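Local coordinates for resiniferatoxin-binding, phosphotriesterase-related protein (Rhodobacter sphaeroides 2.4.1, PDB 3K2G), which binds two zinc ions in a TIM-barrel active site and is probably a phosphoric ester hydrolase of the phosphotriesterase family, at residues K190-A195 against L206-P211; Y135-S140 against A186-S191. All blocks are in the same frame, centred on the assembly; numbering follows the deposited sequence.

Contact 1: K190-A195 against L206-P211; sequences KSLRGA and LMVHLP. With ZN (zinc ion), chain J.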
# COMPACT_ATOMS: atom_id res chain seq x y z
N LYS B 190 -20.72 30.64 9.76
CA LYS B 190 -21.28 31.94 9.40
C LYS B 190 -20.19 32.76 8.74
O LYS B 190 -20.42 33.44 7.73
CB LYS B 190 -21.77 32.68 10.65
CG LYS B 190 -22.42 34.03 10.36
CD LYS B 190 -22.69 34.80 11.64
CE LYS B 190 -21.39 35.16 12.34
NZ LYS B 190 -21.61 35.79 13.67
N SER B 191 -19.00 32.70 9.32
CA SER B 191 -17.85 33.42 8.79
C SER B 191 -17.57 32.98 7.35
O SER B 191 -17.40 33.82 6.46
CB SER B 191 -16.62 33.14 9.66
OG SER B 191 -15.45 33.66 9.06
N LEU B 192 -17.53 31.67 7.13
CA LEU B 192 -17.26 31.13 5.81
C LEU B 192 -18.35 31.47 4.80
O LEU B 192 -18.06 31.72 3.63
CB LEU B 192 -17.09 29.61 5.88
CG LEU B 192 -16.71 28.93 4.55
CD1 LEU B 192 -15.43 29.55 4.01
CD2 LEU B 192 -16.55 27.44 4.75
N ARG B 193 -19.61 31.47 5.24
CA ARG B 193 -20.72 31.80 4.36
C ARG B 193 -20.61 33.26 3.92
O ARG B 193 -20.83 33.59 2.76
CB ARG B 193 -22.06 31.56 5.06
CG ARG B 193 -22.39 30.09 5.29
CD ARG B 193 -23.80 29.92 5.85
NE ARG B 193 -24.17 28.52 6.02
CZ ARG B 193 -24.37 27.66 5.03
NH1 ARG B 193 -24.22 28.05 3.77
NH2 ARG B 193 -24.70 26.40 5.29
N GLY B 194 -20.25 34.13 4.86
CA GLY B 194 -20.10 35.54 4.53
C GLY B 194 -18.94 35.74 3.56
O GLY B 194 -19.00 36.58 2.67
N ALA B 195 -17.89 34.94 3.75
CA ALA B 195 -16.73 35.03 2.87
C ALA B 195 -17.09 34.57 1.46
O ALA B 195 -16.69 35.19 0.48
CB ALA B 195 -15.59 34.19 3.43
N LEU B 206 -10.79 33.11 -3.02
CA LEU B 206 -11.17 32.75 -1.65
C LEU B 206 -10.20 31.71 -1.12
O LEU B 206 -9.94 30.69 -1.77
CB LEU B 206 -12.60 32.20 -1.63
CG LEU B 206 -13.12 31.65 -0.29
CD1 LEU B 206 -13.22 32.78 0.73
CD2 LEU B 206 -14.49 31.01 -0.51
N MSE B 207 -9.65 31.96 0.07
CA MSE B 207 -8.69 31.06 0.69
C MSE B 207 -9.24 30.60 2.03
O MSE B 207 -9.61 31.43 2.87
CB MSE B 207 -7.35 31.77 0.86
CG MSE B 207 -6.24 30.90 1.46
SE MSE B 207 -4.59 31.84 1.56
CE MSE B 207 -4.09 31.75 -0.32
N VAL B 208 -9.28 29.29 2.23
CA VAL B 208 -9.81 28.73 3.46
C VAL B 208 -8.83 27.89 4.26
O VAL B 208 -8.22 26.94 3.74
CB VAL B 208 -11.06 27.87 3.16
CG1 VAL B 208 -11.68 27.37 4.46
CG2 VAL B 208 -12.09 28.69 2.39
N HIS B 209 -8.69 28.23 5.53
CA HIS B 209 -7.83 27.51 6.45
C HIS B 209 -8.53 26.20 6.83
O HIS B 209 -9.68 26.20 7.25
CB HIS B 209 -7.59 28.33 7.72
CG HIS B 209 -7.11 27.51 8.89
ND1 HIS B 209 -5.81 27.55 9.34
CD2 HIS B 209 -7.76 26.62 9.68
CE1 HIS B 209 -5.68 26.72 10.36
NE2 HIS B 209 -6.84 26.13 10.58
N LEU B 210 -7.81 25.10 6.68
CA LEU B 210 -8.35 23.78 7.03
C LEU B 210 -7.59 23.23 8.21
O LEU B 210 -6.42 23.58 8.43
CB LEU B 210 -8.23 22.81 5.87
CG LEU B 210 -9.06 23.03 4.60
CD1 LEU B 210 -8.72 21.97 3.54
CD2 LEU B 210 -10.52 22.94 4.98
N PRO B 211 -8.28 22.59 9.00
CA PRO B 211 -7.63 21.72 9.98
C PRO B 211 -7.03 20.46 9.33
O PRO B 211 -7.79 19.53 9.10
CB PRO B 211 -8.77 21.25 10.88
CG PRO B 211 -9.96 21.24 9.99
CD PRO B 211 -9.71 22.32 8.97
ZN ZN J . -4.04 28.61 8.82
O HOH W 1 -2.07 29.40 8.90
O HOH W 2 -2.78 27.60 10.61
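Leu192 and Val208 meet through one methyl each, CD1 of Leu192 lying 3.8 Å from CG2 of Val208, and the two side chains cross at about a right angle. On Val208 it is the branch anti to the carbonyl carbon that reaches for the helix. Leu192 starts out lateral to the strand, and its CG, anti to the backbone N (chi1 -176°), lets CD1 swing in closer. One helical turn on, Ala195 and Leu206 both point directly across the interface, and Ala195 CB meets Leu206 CD1 at 3.9 Å. The two pairs form a thin, wholly apolar seam between helix 186-202 and strand 206-208, the second half of a beta-alpha-beta crossover of the TIM barrel that begins with strand 175-178. Ile178 of that first strand also touches Leu192 and Ala195, while Leu223 and Val224 of helix 217-226 pack on Leu192 and Leu206. Just past Val208 the chain carries His209, whose ND1 binds a zinc ion at 2.1 Å. Two waters ligate the same metal, at 2.1 Å and 2.4 Å from the zinc; Glu177 and His238 complete its close protein ligands, and the Tyr136 hydroxyl is a longer, weaker one.

Contact 2: Y135-S140 against A186-S191; sequences YYLASS and AEEEKS. With DTV ((2S,3S)-1,4-dimercaptobutane-2,3-diol), chain K.
The carboxylate of Glu188 reaches across to the backbone of Ala138, where the amide N donates to OE2 over 3.2 Å in a nearly straight bond (N-H...O angle 173°). The bond uses the anti lone pair of OE2, the one turned away from OE1. Glu188 leaves the helix at an angle to the loop, but its chain is extended beyond CG (chi2 176°) and carries the carboxylate to the loop. OE1 is held in turn by Ser181 OG and Thr185 N, so both oxygens of this buried group are engaged and its orientation is fixed. Around OE2 the packing is close: Ala138 CB lies 3.6 Å away and Leu137 CD2 3.8 Å. The other methyl of Leu137, CD1, faces the bound dimercaptobutanediol, 3.8 Å from its C1, while Leu137 CG sits over the centre of the Tyr136 ring. Tyr136 leaves the backbone away from the helix; the diol carbon C3 lies at the edge of its ring, in plane, and Tyr136 OH, a long ligand of the zinc ion at about 2.7 Å, hydrogen-bonds to the diol O3 at 2.7 Å.

At Ser191 the contact is mediated rather than direct. Tyr135 CB lies 3.7 Å from Ser191 OG, and the polar link runs through a water, accepting from Tyr135 N, donating to Ser191 O and bonded to Ser191 OG at 2.6 Å. At the opposite end of the contact, Ser139 and Glu187 are exposed to solvent. The loop following strand 128-131 thus lies against the first turns of helix 186-202, with Tyr135 reaching over to Ile153 and Glu156 of helix 150-162 and Ser191 touching Ile178 of strand 175-178.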
# COMPACT_ATOMS: atom_id res chain seq x y z
N TYR B 135 -12.48 36.69 8.75
CA TYR B 135 -12.23 36.23 10.11
C TYR B 135 -11.57 34.86 10.16
O TYR B 135 -11.77 34.02 9.28
CB TYR B 135 -13.54 36.23 10.89
CG TYR B 135 -14.07 37.63 11.12
CD1 TYR B 135 -13.54 38.44 12.13
CD2 TYR B 135 -15.06 38.16 10.29
CE1 TYR B 135 -13.98 39.75 12.30
CE2 TYR B 135 -15.50 39.47 10.46
CZ TYR B 135 -14.96 40.26 11.46
OH TYR B 135 -15.39 41.56 11.61
N TYR B 136 -10.79 34.64 11.21
CA TYR B 136 -10.07 33.39 11.40
C TYR B 136 -10.83 32.45 12.33
O TYR B 136 -12.05 32.53 12.45
CB TYR B 136 -8.68 33.72 11.97
CG TYR B 136 -7.65 32.64 11.77
CD1 TYR B 136 -7.55 31.97 10.55
CD2 TYR B 136 -6.74 32.33 12.78
CE1 TYR B 136 -6.56 31.01 10.34
CE2 TYR B 136 -5.75 31.38 12.58
CZ TYR B 136 -5.66 30.73 11.36
OH TYR B 136 -4.66 29.81 11.13
N LEU B 137 -10.10 31.55 12.99
CA LEU B 137 -10.73 30.59 13.89
C LEU B 137 -11.49 31.28 15.03
O LEU B 137 -11.16 32.39 15.44
CB LEU B 137 -9.67 29.64 14.46
CG LEU B 137 -8.96 28.77 13.42
CD1 LEU B 137 -7.83 27.99 14.08
CD2 LEU B 137 -9.95 27.82 12.76
N ALA B 138 -12.52 30.60 15.52
CA ALA B 138 -13.38 31.10 16.59
C ALA B 138 -12.63 31.80 17.74
O ALA B 138 -12.84 32.99 17.99
CB ALA B 138 -14.22 29.95 17.14
N SER B 139 -11.77 31.06 18.43
CA SER B 139 -11.02 31.61 19.56
C SER B 139 -10.26 32.90 19.29
O SER B 139 -9.84 33.58 20.23
CB SER B 139 -10.06 30.55 20.11
OG SER B 139 -9.26 30.00 19.07
N SER B 140 -10.09 33.26 18.03
CA SER B 140 -9.37 34.49 17.69
C SER B 140 -10.32 35.60 17.27
O SER B 140 -9.91 36.76 17.15
CB SER B 140 -8.39 34.23 16.55
OG SER B 140 -9.07 34.15 15.31
N ALA B 186 -20.60 27.00 14.57
CA ALA B 186 -21.62 27.78 13.88
C ALA B 186 -21.06 29.14 13.48
O ALA B 186 -21.39 29.67 12.42
CB ALA B 186 -22.83 27.95 14.78
N GLU B 187 -20.22 29.70 14.34
CA GLU B 187 -19.61 31.00 14.08
C GLU B 187 -18.68 30.91 12.88
O GLU B 187 -18.67 31.79 12.02
CB GLU B 187 -18.82 31.47 15.30
CG GLU B 187 -19.63 31.59 16.59
CD GLU B 187 -20.10 30.24 17.14
OE1 GLU B 187 -19.25 29.39 17.48
OE2 GLU B 187 -21.33 30.02 17.23
N GLU B 188 -17.89 29.85 12.82
CA GLU B 188 -16.95 29.67 11.72
C GLU B 188 -17.72 29.44 10.42
O GLU B 188 -17.29 29.88 9.35
CB GLU B 188 -16.01 28.50 12.02
CG GLU B 188 -15.30 28.67 13.36
CD GLU B 188 -14.45 27.48 13.74
OE1 GLU B 188 -14.82 26.34 13.41
OE2 GLU B 188 -13.41 27.69 14.40
N GLU B 189 -18.86 28.75 10.52
CA GLU B 189 -19.70 28.48 9.36
C GLU B 189 -20.27 29.79 8.83
O GLU B 189 -20.32 30.02 7.62
CB GLU B 189 -20.84 27.53 9.72
CG GLU B 189 -21.67 27.09 8.52
CD GLU B 189 -22.80 26.15 8.88
OE1 GLU B 189 -22.53 25.09 9.48
OE2 GLU B 189 -23.96 26.46 8.55
N LYS B 190 -20.72 30.64 9.76
CA LYS B 190 -21.28 31.94 9.40
C LYS B 190 -20.19 32.76 8.74
O LYS B 190 -20.42 33.44 7.73
CB LYS B 190 -21.77 32.68 10.65
CG LYS B 190 -22.42 34.03 10.36
CD LYS B 190 -22.69 34.80 11.64
CE LYS B 190 -21.39 35.16 12.34
NZ LYS B 190 -21.61 35.79 13.67
N SER B 191 -19.00 32.70 9.32
CA SER B 191 -17.85 33.42 8.79
C SER B 191 -17.57 32.98 7.35
O SER B 191 -17.40 33.82 6.46
CB SER B 191 -16.62 33.14 9.66
OG SER B 191 -15.45 33.66 9.06
S1 DTV K . -4.26 26.38 14.33
C1 DTV K . -4.01 28.12 13.72
C2 DTV K . -2.87 28.85 14.43
O2 DTV K . -1.67 28.14 14.18
C3 DTV K . -2.72 30.29 13.89
O3 DTV K . -2.42 30.25 12.51
C4 DTV K . -1.62 31.07 14.59
S4 DTV K . -2.04 32.82 14.80
O HOH W 3 -14.95 35.68 7.50

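How the contacts relate
Contacts 1 and 2 lie side by side on helix 186-202, their centres about 8 Å apart, and share Lys190 and Ser191. Along the chain the active-site loop 135-140 comes first, then the helix, whose opening turns serve contact 2 and whose next turn serves contact 1, and finally strand 206-208. One helix therefore touches both a loop that lines the ligand pocket and a barrel strand that leads into the metal site. Their far sides meet at zinc: Tyr136 OH lies 3.1 Å from His209 ND1, which binds the ion at closer range, and Leu137 CD2 packs 4.0 Å from His209 CD2.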